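Local coordinates for protein sortase B (Clostridium perfringens, PDB 5YFK) that probably cleaves the sorting signal of secreted proteins and joins them covalently to the cell wall, as sortase B cysteine transpeptidases do, here with the catalytic cysteine replaced, at residues 94-99 against 106-111; 152-157 against 219-224. The protein carries 1 engineered substitution. All coordinates share one frame; numbering follows the deposited sequence.

Interaction 1: residues 94-99 against 106-111; sequences IFVDSE and SNIVVY
Phe-95 and Tyr-111 exchange two backbone hydrogen bonds that pair 94-96 with 107-111 as antiparallel strands: Phe-95 N to Tyr-111 O at 2.9 Å and Tyr-111 N to Phe-95 O at 2.7 Å. Just past the strand end, Asp-97 N adds a third, to Val-109 O at 2.8 Å.

Among the aromatic contacts, the Phe-95 ring lies with one face over Tyr-111 CB, a CH-pi contact of 3.9 Å from that carbon to the Phe-95 ring centroid. CG of Phe-95 sits between the backbone N and the carbonyl carbon (chi1 62°), which folds the ring across its neighbour. The two ring planes are only 25° apart but slid, so they barely overlap.

Among the polar groups, Tyr-111 OH donates to Asp-97 OD1 (3.0 Å) through the anti lone pair of that oxygen. Asp-97 suits this corner because its other oxygen, OD2, accepts from Glu-99 N, making an Asx turn that starts the connection.

On the other face of the sheet, branched aliphatic residues pack. Ile-94 CG2 meets Val-110 CG1 tightly, at 3.4 Å, and Val-96 CG2 lies near Ile-108 CG2.

Together these make a beta hairpin of the sortase beta-barrel; the side chain of Phe-95 is about 7 Å from that of His-113, the predicted proton donor/acceptor, and that of Tyr-111 about 7 Å from that of Arg-217, the predicted transition-state stabiliser.

Interaction 2: residues 152-157 against 219-224; sequences IFSVYQ and VVVAKE
Phe-153 and Tyr-156 both place CG between the backbone N and the carbonyl carbon (chi1 68° and 63°), a setting that swings each ring back over the valines of 219-224. The strands run antiparallel, and a classic beta bulge interrupts their register: Phe-153 and Ser-154 both face Val-221, whose O accepts from Phe-153 N at 2.8 Å and from Ser-154 N at a longer 3.2 Å. The backbone of Phe-153 leaves the extended conformation there, as at the first position of such a bulge, and its ring turns so that Val-221 O lies over one face, toward the rim, while Lys-223 N meets the edge. CZ of the same ring touches Val-221 CG1.

Beyond the bulge the regular pattern resumes, with Val-221 N bonded to Ser-154 O and a reciprocal pair joining Tyr-156 and Val-219. Valine suits these positions because it favours extended backbone and its branched methyls pack against the large rings. On the opposite face, Val-220 CG1 sits 3.5 Å from both CG1 and CG2 of Ile-152. Ile-152 and Ala-222, a non-hydrogen-bonded pair, have CA atoms 3.8 Å apart, with the alanine CB against the isoleucine backbone.

Ser-154 OG and Tyr-156 OH turn to helix 174-186, bonding Gln-184 O and OE1 respectively; Leu-163 of helix 160-166 packs on Tyr-156 and Val-219. Val-219 CB lies over one face of the Tyr-156 ring, a CH-pi contact 3.8 Å from the centroid and 16° off the ring normal.

In the fold
Interactions 1 and 2 are both buried strand pairings in the same mixed sheet, their centres 14 Å apart. Strand 203-210, which carries the engineered Ser-209 at the predicted nucleophile position, lies between them: it pairs with 107-111 on one side and with 216-225 on the other. Interaction 1 closes a local hairpin, and its Asp-97 carboxylate bonds the Tyr-111 hydroxyl through one oxygen and the turn through the other. Interaction 2 joins strands far apart in sequence through a bulged, valine-rich interface; Ser-154 and Tyr-156 bond to helix 174-186, and Lys-223 forms a salt bridge with Asp-201 and a hydrogen bond to Ile-195 O. Both approach the predicted stabiliser Arg-217, through Tyr-111 and Val-219.

Interaction 1: residues 94-99 against 106-111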
ATOM      1  N   ILE A  94      -2.054  -7.682  -3.969  1.00 13.85           N
ATOM      2  CA  ILE A  94      -1.714  -6.279  -3.675  1.00 14.10           C
ATOM      3  C   ILE A  94      -0.599  -5.854  -4.624  1.00 14.09           C
ATOM      4  O   ILE A  94       0.392  -6.587  -4.792  1.00 17.48           O
ATOM      5  CB  ILE A  94      -1.227  -6.120  -2.242  1.00 14.47           C
ATOM      6  CG1 ILE A  94      -2.225  -6.746  -1.265  1.00 13.42           C
ATOM      7  CG2 ILE A  94      -0.998  -4.642  -1.922  1.00 14.10           C
ATOM      8  CD1 ILE A  94      -3.661  -6.289  -1.396  1.00 14.96           C
ATOM      9  N   PHE A  95      -0.823  -4.769  -5.361  1.00 14.28           N
ATOM     10  CA  PHE A  95       0.140  -4.371  -6.394  1.00 16.06           C
ATOM     11  C   PHE A  95       0.475  -2.902  -6.414  1.00 12.32           C
ATOM     12  O   PHE A  95      -0.357  -2.034  -6.135  1.00 16.40           O
ATOM     13  CB  PHE A  95      -0.302  -4.849  -7.788  1.00 14.05           C
ATOM     14  CG  PHE A  95      -1.602  -4.267  -8.260  1.00 15.40           C
ATOM     15  CD1 PHE A  95      -2.798  -4.879  -7.966  1.00 14.70           C
ATOM     16  CD2 PHE A  95      -1.623  -3.116  -9.029  1.00 14.66           C
ATOM     17  CE1 PHE A  95      -4.001  -4.303  -8.347  1.00 17.27           C
ATOM     18  CE2 PHE A  95      -2.815  -2.584  -9.483  1.00 14.68           C
ATOM     19  CZ  PHE A  95      -3.999  -3.234  -9.217  1.00 17.31           C
ATOM     20  N   VAL A  96       1.736  -2.645  -6.733  1.00 15.01           N
ATOM     21  CA  VAL A  96       2.240  -1.294  -6.909  1.00 16.51           C
ATOM     22  C   VAL A  96       1.988  -0.833  -8.347  1.00 20.13           C
ATOM     23  O   VAL A  96       1.983  -1.631  -9.303  1.00 19.48           O
ATOM     24  CB  VAL A  96       3.738  -1.159  -6.517  1.00 20.25           C
ATOM     25  CG1 VAL A  96       4.592  -2.179  -7.245  1.00 24.87           C
ATOM     26  CG2 VAL A  96       4.243   0.262  -6.751  1.00 25.92           C
ATOM     27  N   ASP A  97       1.672   0.443  -8.472  1.00 14.80           N
ATOM     28  CA  ASP A  97       1.391   1.046  -9.766  1.00 15.75           C
ATOM     29  C   ASP A  97       2.423   0.637 -10.799  1.00 17.53           C
ATOM     30  O   ASP A  97       3.630   0.719 -10.543  1.00 15.73           O
ATOM     31  CB  ASP A  97       1.409   2.565  -9.630  1.00 18.98           C
ATOM     32  CG  ASP A  97       0.760   3.268 -10.811  1.00 22.57           C
ATOM     33  OD1 ASP A  97      -0.415   3.684 -10.699  1.00 27.14           O
ATOM     34  OD2 ASP A  97       1.371   3.280 -11.889  1.00 24.80           O
ATOM     35  N   SER A  98       1.948   0.226 -11.980  1.00 17.96           N
ATOM     36  CA  SER A  98       2.861  -0.270 -13.031  1.00 19.43           C
ATOM     37  C   SER A  98       3.835   0.805 -13.529  1.00 18.58           C
ATOM     38  O   SER A  98       4.931   0.470 -13.959  1.00 22.54           O
ATOM     39  CB  SER A  98       2.052  -0.798 -14.218  1.00 18.31           C
ATOM     40  OG  SER A  98       1.235   0.239 -14.749  1.00 19.19           O
ATOM     41  N   GLU A  99       3.497   2.075 -13.295  1.00 27.34           N
ATOM     42  CA  GLU A  99       4.325   3.210 -13.726  1.00 28.96           C
ATOM     43  C   GLU A  99       5.327   3.649 -12.635  1.00 31.85           C
ATOM     44  O   GLU A  99       6.252   4.402 -12.916  1.00 21.86           O
ATOM     45  CB  GLU A  99       3.444   4.397 -14.130  1.00 32.83           C
ATOM     46  CG  GLU A  99       2.388   4.084 -15.176  1.00 39.66           C
ATOM     47  CD  GLU A  99       2.942   3.275 -16.344  1.00 55.73           C
ATOM     48  OE1 GLU A  99       2.500   2.112 -16.556  1.00 41.96           O
ATOM     49  OE2 GLU A  99       3.875   3.779 -17.006  1.00 44.17           O
ATOM     50  N   SER A 106       8.836   9.727  -5.640  1.00 17.18           N
ATOM     51  CA  SER A 106       8.535  10.242  -4.293  1.00 19.44           C
ATOM     52  C   SER A 106       7.187   9.727  -3.728  1.00 15.50           C
ATOM     53  O   SER A 106       6.934   9.841  -2.528  1.00 16.32           O
ATOM     54  CB  SER A 106       8.595  11.778  -4.275  1.00 24.01           C
ATOM     55  OG  SER A 106       9.925  12.213  -4.020  1.00 29.01           O
ATOM     56  N   ASN A 107       6.336   9.164  -4.586  1.00 15.68           N
ATOM     57  CA  ASN A 107       5.051   8.569  -4.134  1.00 12.78           C
ATOM     58  C   ASN A 107       4.968   7.147  -4.645  1.00 13.84           C
ATOM     59  O   ASN A 107       4.923   6.930  -5.848  1.00 17.60           O
ATOM     60  CB  ASN A 107       3.872   9.364  -4.661  1.00 14.48           C
ATOM     61  CG  ASN A 107       2.536   8.903  -4.103  1.00 12.17           C
ATOM     62  OD1 ASN A 107       2.464   8.131  -3.124  1.00 15.43           O
ATOM     63  ND2 ASN A 107       1.461   9.405  -4.700  1.00 13.13           N
ATOM     64  N   ILE A 108       4.973   6.202  -3.721  1.00 11.90           N
ATOM     65  CA  ILE A 108       4.783   4.794  -4.046  1.00 11.93           C
ATOM     66  C   ILE A 108       3.285   4.517  -3.922  1.00 15.22           C
ATOM     67  O   ILE A 108       2.689   4.707  -2.860  1.00 14.31           O
ATOM     68  CB  ILE A 108       5.578   3.911  -3.086  1.00 14.10           C
ATOM     69  CG1 ILE A 108       7.067   4.292  -3.145  1.00 16.74           C
ATOM     70  CG2 ILE A 108       5.344   2.429  -3.414  1.00 15.85           C
ATOM     71  CD1 ILE A 108       7.893   3.799  -1.976  1.00 23.00           C
ATOM     72  N   VAL A 109       2.689   4.043  -5.005  1.00 13.90           N
ATOM     73  CA  VAL A 109       1.242   3.902  -5.028  1.00 13.45           C
ATOM     74  C   VAL A 109       0.863   2.457  -5.119  1.00 12.04           C
ATOM     75  O   VAL A 109       1.304   1.742  -6.028  1.00 13.70           O
ATOM     76  CB  VAL A 109       0.627   4.674  -6.212  1.00 12.92           C
ATOM     77  CG1 VAL A 109      -0.865   4.401  -6.325  1.00 14.09           C
ATOM     78  CG2 VAL A 109       0.893   6.156  -6.047  1.00 11.63           C
ATOM     79  N   VAL A 110       0.051   2.010  -4.158  1.00 13.94           N
ATOM     80  CA  VAL A 110      -0.251   0.605  -4.024  1.00 11.53           C
ATOM     81  C   VAL A 110      -1.771   0.415  -3.997  1.00 12.42           C
ATOM     82  O   VAL A 110      -2.478   1.150  -3.293  1.00 13.25           O
ATOM     83  CB  VAL A 110       0.397   0.026  -2.738  1.00 11.70           C
ATOM     84  CG1 VAL A 110       0.080  -1.442  -2.553  1.00 11.01           C
ATOM     85  CG2 VAL A 110       1.898   0.256  -2.753  1.00 14.10           C
ATOM     86  N   TYR A 111      -2.228  -0.625  -4.697  1.00 12.25           N
ATOM     87  CA  TYR A 111      -3.650  -0.943  -4.865  1.00 12.83           C
ATOM     88  C   TYR A 111      -3.958  -2.310  -4.295  1.00 13.93           C
ATOM     89  O   TYR A 111      -3.130  -3.248  -4.335  1.00 14.10           O
ATOM     90  CB  TYR A 111      -4.039  -0.958  -6.342  1.00 13.28           C
ATOM     91  CG  TYR A 111      -3.748   0.292  -7.108  1.00 12.22           C
ATOM     92  CD1 TYR A 111      -2.500   0.512  -7.670  1.00 16.43           C
ATOM     93  CD2 TYR A 111      -4.721   1.272  -7.263  1.00 19.35           C
ATOM     94  CE1 TYR A 111      -2.247   1.661  -8.395  1.00 17.14           C
ATOM     95  CE2 TYR A 111      -4.416   2.496  -7.831  1.00 17.07           C
ATOM     96  CZ  TYR A 111      -3.201   2.644  -8.451  1.00 16.26           C
ATOM     97  OH  TYR A 111      -2.929   3.787  -9.127  1.00 23.78           O
TER

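Interaction 2: residues 152-157 against 219-224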
ATOM      1  N   ILE A 152       0.919   7.436   8.651  1.00 17.06           N
ATOM      2  CA  ILE A 152      -0.306   7.845   7.953  1.00 15.70           C
ATOM      3  C   ILE A 152      -0.677   9.234   8.395  1.00 15.90           C
ATOM      4  O   ILE A 152      -0.761   9.492   9.608  1.00 18.93           O
ATOM      5  CB  ILE A 152      -1.474   6.905   8.296  1.00 17.37           C
ATOM      6  CG1 ILE A 152      -1.202   5.533   7.680  1.00 17.58           C
ATOM      7  CG2 ILE A 152      -2.784   7.487   7.773  1.00 15.34           C
ATOM      8  CD1 ILE A 152      -2.095   4.432   8.204  1.00 21.56           C
ATOM      9  N   PHE A 153      -0.891  10.115   7.427  1.00 13.97           N
ATOM     10  CA  PHE A 153      -1.258  11.516   7.711  1.00 15.59           C
ATOM     11  C   PHE A 153      -2.576  11.926   7.025  1.00 17.77           C
ATOM     12  O   PHE A 153      -3.109  13.010   7.269  1.00 16.30           O
ATOM     13  CB  PHE A 153      -0.101  12.472   7.365  1.00 16.95           C
ATOM     14  CG  PHE A 153       0.211  12.576   5.905  1.00 16.66           C
ATOM     15  CD1 PHE A 153      -0.499  13.440   5.093  1.00 16.86           C
ATOM     16  CD2 PHE A 153       1.096  11.667   5.305  1.00 15.09           C
ATOM     17  CE1 PHE A 153      -0.302  13.450   3.725  1.00 18.73           C
ATOM     18  CE2 PHE A 153       1.387  11.757   3.960  1.00 16.65           C
ATOM     19  CZ  PHE A 153       0.728  12.698   3.173  1.00 18.63           C
ATOM     20  N   SER A 154      -3.010  11.132   6.057  1.00 14.10           N
ATOM     21  CA  SER A 154      -4.244  11.468   5.315  1.00 15.74           C
ATOM     22  C   SER A 154      -5.103  10.239   5.112  1.00 15.14           C
ATOM     23  O   SER A 154      -4.611   9.201   4.692  1.00 14.90           O
ATOM     24  CB  SER A 154      -3.925  12.087   3.963  1.00 14.78           C
ATOM     25  OG  SER A 154      -5.132  12.421   3.276  1.00 14.38           O
ATOM     26  N   VAL A 155      -6.413  10.387   5.281  1.00 14.80           N
ATOM     27  CA  VAL A 155      -7.363   9.373   4.867  1.00 13.66           C
ATOM     28  C   VAL A 155      -8.575  10.074   4.241  1.00 14.74           C
ATOM     29  O   VAL A 155      -8.990  11.133   4.697  1.00 14.57           O
ATOM     30  CB  VAL A 155      -7.869   8.485   6.043  1.00 14.70           C
ATOM     31  CG1 VAL A 155      -8.514   9.338   7.143  1.00 14.33           C
ATOM     32  CG2 VAL A 155      -8.869   7.463   5.544  1.00 17.19           C
ATOM     33  N   TYR A 156      -8.992   9.590   3.084  1.00 11.70           N
ATOM     34  CA  TYR A 156     -10.149  10.158   2.390  1.00 13.95           C
ATOM     35  C   TYR A 156     -10.823   9.191   1.432  1.00 16.45           C
ATOM     36  O   TYR A 156     -10.254   8.160   1.053  1.00 13.55           O
ATOM     37  CB  TYR A 156      -9.779  11.484   1.686  1.00 15.41           C
ATOM     38  CG  TYR A 156      -8.741  11.382   0.589  1.00 14.04           C
ATOM     39  CD1 TYR A 156      -7.373  11.469   0.881  1.00 14.06           C
ATOM     40  CD2 TYR A 156      -9.117  11.177  -0.737  1.00 15.50           C
ATOM     41  CE1 TYR A 156      -6.421  11.365  -0.109  1.00 14.46           C
ATOM     42  CE2 TYR A 156      -8.177  11.170  -1.754  1.00 15.88           C
ATOM     43  CZ  TYR A 156      -6.834  11.192  -1.432  1.00 14.73           C
ATOM     44  OH  TYR A 156      -5.889  11.104  -2.422  1.00 16.08           O
ATOM     45  N   GLN A 157     -12.012   9.558   0.954  1.00 14.48           N
ATOM     46  CA  GLN A 157     -12.588   8.797  -0.133  1.00 17.53           C
ATOM     47  C   GLN A 157     -13.189   9.735  -1.150  1.00 21.26           C
ATOM     48  O   GLN A 157     -13.566  10.877  -0.838  1.00 20.21           O
ATOM     49  CB  GLN A 157     -13.605   7.752   0.350  1.00 28.41           C
ATOM     50  CG  GLN A 157     -14.691   8.259   1.268  1.00 28.18           C
ATOM     51  CD  GLN A 157     -15.651   7.156   1.730  1.00 22.00           C
ATOM     52  OE1 GLN A 157     -15.343   5.962   1.680  1.00 27.46           O
ATOM     53  NE2 GLN A 157     -16.859   7.552   2.037  1.00 24.43           N
ATOM     54  N   VAL A 219      -8.599   6.061   0.319  1.00 13.71           N
ATOM     55  CA  VAL A 219      -7.177   6.370   0.136  1.00 14.34           C
ATOM     56  C   VAL A 219      -6.550   6.644   1.499  1.00 13.26           C
ATOM     57  O   VAL A 219      -7.084   7.409   2.288  1.00 14.65           O
ATOM     58  CB  VAL A 219      -6.957   7.606  -0.765  1.00 12.47           C
ATOM     59  CG1 VAL A 219      -5.481   7.790  -1.115  1.00 12.73           C
ATOM     60  CG2 VAL A 219      -7.799   7.519  -2.030  1.00 19.39           C
ATOM     61  N   VAL A 220      -5.390   6.036   1.739  1.00 12.19           N
ATOM     62  CA  VAL A 220      -4.552   6.371   2.857  1.00 13.51           C
ATOM     63  C   VAL A 220      -3.154   6.788   2.368  1.00 14.50           C
ATOM     64  O   VAL A 220      -2.608   6.194   1.449  1.00 13.93           O
ATOM     65  CB  VAL A 220      -4.420   5.202   3.854  1.00 14.49           C
ATOM     66  CG1 VAL A 220      -3.383   5.539   4.917  1.00 19.71           C
ATOM     67  CG2 VAL A 220      -5.771   4.934   4.527  1.00 18.19           C
ATOM     68  N   VAL A 221      -2.700   7.945   2.834  1.00 13.86           N
ATOM     69  CA  VAL A 221      -1.371   8.450   2.467  1.00 14.51           C
ATOM     70  C   VAL A 221      -0.520   8.609   3.729  1.00 14.65           C
ATOM     71  O   VAL A 221      -0.982   9.090   4.775  1.00 14.81           O
ATOM     72  CB  VAL A 221      -1.452   9.802   1.717  1.00 13.49           C
ATOM     73  CG1 VAL A 221      -0.171  10.079   0.960  1.00 13.58           C
ATOM     74  CG2 VAL A 221      -2.636   9.815   0.735  1.00 14.17           C
ATOM     75  N   ALA A 222       0.729   8.170   3.623  1.00 16.10           N
ATOM     76  CA  ALA A 222       1.647   8.096   4.757  1.00 15.79           C
ATOM     77  C   ALA A 222       3.027   8.580   4.303  1.00 14.66           C
ATOM     78  O   ALA A 222       3.358   8.511   3.106  1.00 11.69           O
ATOM     79  CB  ALA A 222       1.738   6.655   5.247  1.00 16.21           C
ATOM     80  N   LYS A 223       3.749   9.211   5.221  1.00 13.74           N
ATOM     81  CA  LYS A 223       5.120   9.662   4.964  1.00 13.15           C
ATOM     82  C   LYS A 223       6.176   8.858   5.674  1.00 10.67           C
ATOM     83  O   LYS A 223       6.012   8.447   6.831  1.00 14.71           O
ATOM     84  CB  LYS A 223       5.306  11.138   5.335  1.00 17.28           C
ATOM     85  CG  LYS A 223       5.087  11.440   6.791  1.00 22.61           C
ATOM     86  CD  LYS A 223       5.641  12.810   7.124  1.00 18.63           C
ATOM     87  CE  LYS A 223       7.097  12.777   7.552  1.00 20.41           C
ATOM     88  NZ  LYS A 223       7.642  14.155   7.739  1.00 18.14           N
ATOM     89  N   GLU A 224       7.324   8.732   5.021  1.00 14.68           N
ATOM     90  CA  GLU A 224       8.397   7.920   5.569  1.00 14.91           C
ATOM     91  C   GLU A 224       8.991   8.625   6.765  1.00 14.70           C
ATOM     92  O   GLU A 224       9.237   9.829   6.718  1.00 16.89           O
ATOM     93  CB  GLU A 224       9.474   7.632   4.550  1.00 15.75           C
ATOM     94  CG  GLU A 224      10.428   6.576   5.062  1.00 16.55           C
ATOM     95  CD  GLU A 224      11.372   6.072   4.005  1.00 21.21           C
ATOM     96  OE1 GLU A 224      11.292   6.508   2.826  1.00 19.27           O
ATOM     97  OE2 GLU A 224      12.169   5.187   4.370  1.00 25.02           O
TER